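Local coordinates for triggering receptor expressed on myeloid cells 1 (Mus musculus, PDB 1U9K), which is a cell-surface receptor that amplifies inflammatory responses in innate and adaptive immunity by multimerizing upon ligand activation and signalling through the transmembrane adapter TYROBP/DAP12, at residues F23-M26 / K27-S31. Numbering follows the deposited sequence.
Sequences FNIM and KYANS
Asn24 caps the start of the short helix 25-28 and makes the main polar link to Lys27 and Tyr28. It is the N-cap residue, and its side chain turns back over the first turn. With CG anti to the backbone N (chi1 179°), the amide reaches the NH groups that begin the helix. Asn24 OD1 accepts from Lys27 N at 3.2 Å. The donor stands well above the carbonyl plane rather than on a lone pair. A second, weak bond comes to OD1 from Met26 N, so two backbone donors share this oxygen. Tyr28 N donates to Asn24 O at 2.9 Å, and Lys27 N adds a weak bond to the same oxygen.

The aliphatic part of Lys27 runs across the Asn24 amide, with Lys27 CG 4.0 Å from Asn24 ND2. Further back on the same side chain, Lys27 CB sits over the centre of one face of the Tyr28 ring. Tyr28 CB and CD2 both lie 3.5 Å from Asn24 O. The side chains of Phe23 and Tyr28 pass one another running opposite ways, and Phe23 CD1 meets Tyr28 CB at 4.2 Å. One turn along, Ala29 CB packs against Ile25 O, and Ala29 N gives that oxygen a weak bond. The chain continues in a type I turn from Tyr28 to Ser31.

This is the BC loop, equivalent to antibody CDR1, of the V-type immunoglobulin domain, joining strand 17-22 of one sheet to strand 32-37 of the other. Phe23 is buried; it touches Leu105 of strand 103-113, meets the His69 ring, and makes a cation-pi contact with Lys33, which also bonds to Tyr28 O. Ile25 rests on Pro71 and Ala74, while Tyr28 touches Ile95 of strand 89-96 and Val103 of strand 103-113.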
# COMPACT_ATOMS: atom_id res chain seq x y z
N PHE A 23 6.58 -8.73 -2.45
CA PHE A 23 7.44 -8.77 -1.27
C PHE A 23 8.24 -10.06 -1.23
O PHE A 23 7.80 -11.10 -1.70
CB PHE A 23 6.71 -8.52 0.04
CG PHE A 23 5.69 -9.57 0.40
CD1 PHE A 23 6.06 -10.64 1.17
CD2 PHE A 23 4.37 -9.44 0.02
CE1 PHE A 23 5.13 -11.61 1.51
CE2 PHE A 23 3.44 -10.39 0.35
CZ PHE A 23 3.84 -11.49 1.11
N ASN A 24 9.42 -9.99 -0.64
CA ASN A 24 10.27 -11.17 -0.49
C ASN A 24 9.72 -12.07 0.61
O ASN A 24 9.81 -11.71 1.80
CB ASN A 24 11.68 -10.68 -0.18
CG ASN A 24 12.63 -11.78 0.01
OD1 ASN A 24 12.26 -12.85 0.47
ND2 ASN A 24 13.88 -11.56 -0.35
N ILE A 25 9.20 -13.25 0.25
CA ILE A 25 8.57 -14.18 1.19
C ILE A 25 9.57 -14.76 2.15
O ILE A 25 9.19 -15.10 3.26
CB ILE A 25 7.80 -15.36 0.44
CG1 ILE A 25 6.42 -14.91 0.05
CG2 ILE A 25 7.66 -16.66 1.31
CD1 ILE A 25 5.34 -15.30 1.04
N MET A 26 10.81 -14.94 1.72
CA MET A 26 11.81 -15.49 2.63
C MET A 26 12.04 -14.58 3.82
O MET A 26 12.33 -15.09 4.90
CB MET A 26 13.12 -15.74 1.89
CG MET A 26 13.01 -16.71 0.73
SD MET A 26 14.62 -17.20 0.07
CE MET A 26 15.24 -18.21 1.41
N LYS A 27 11.97 -13.28 3.62
CA LYS A 27 12.22 -12.31 4.68
C LYS A 27 10.98 -11.85 5.43
O LYS A 27 11.00 -11.64 6.65
CB LYS A 27 12.90 -11.08 4.08
CG LYS A 27 14.32 -11.34 3.57
CD LYS A 27 15.25 -10.16 3.81
CE LYS A 27 15.19 -9.15 2.70
NZ LYS A 27 16.55 -9.02 2.04
N TYR A 28 9.88 -11.70 4.72
CA TYR A 28 8.76 -10.93 5.22
C TYR A 28 7.49 -11.75 5.29
O TYR A 28 6.46 -11.16 5.40
CB TYR A 28 8.54 -9.66 4.38
CG TYR A 28 9.76 -8.80 4.32
CD1 TYR A 28 10.35 -8.32 5.49
CD2 TYR A 28 10.32 -8.46 3.11
CE1 TYR A 28 11.45 -7.52 5.44
CE2 TYR A 28 11.46 -7.61 3.05
CZ TYR A 28 11.99 -7.15 4.21
OH TYR A 28 13.10 -6.36 4.18
N ALA A 29 7.58 -13.08 5.27
CA ALA A 29 6.37 -13.92 5.34
C ALA A 29 5.55 -13.58 6.61
O ALA A 29 4.34 -13.35 6.53
CB ALA A 29 6.68 -15.38 5.31
N ASN A 30 6.25 -13.47 7.73
CA ASN A 30 5.62 -13.24 9.03
C ASN A 30 5.76 -11.76 9.49
O ASN A 30 5.97 -11.46 10.68
CB ASN A 30 6.19 -14.21 10.07
CG ASN A 30 5.28 -14.37 11.29
OD1 ASN A 30 4.12 -13.95 11.23
ND2 ASN A 30 5.79 -14.92 12.40
N SER A 31 5.72 -10.86 8.55
CA SER A 31 5.76 -9.44 8.86
C SER A 31 4.44 -8.81 8.45
O SER A 31 3.76 -9.24 7.48
CB SER A 31 6.91 -8.72 8.11
OG SER A 31 8.15 -9.24 8.49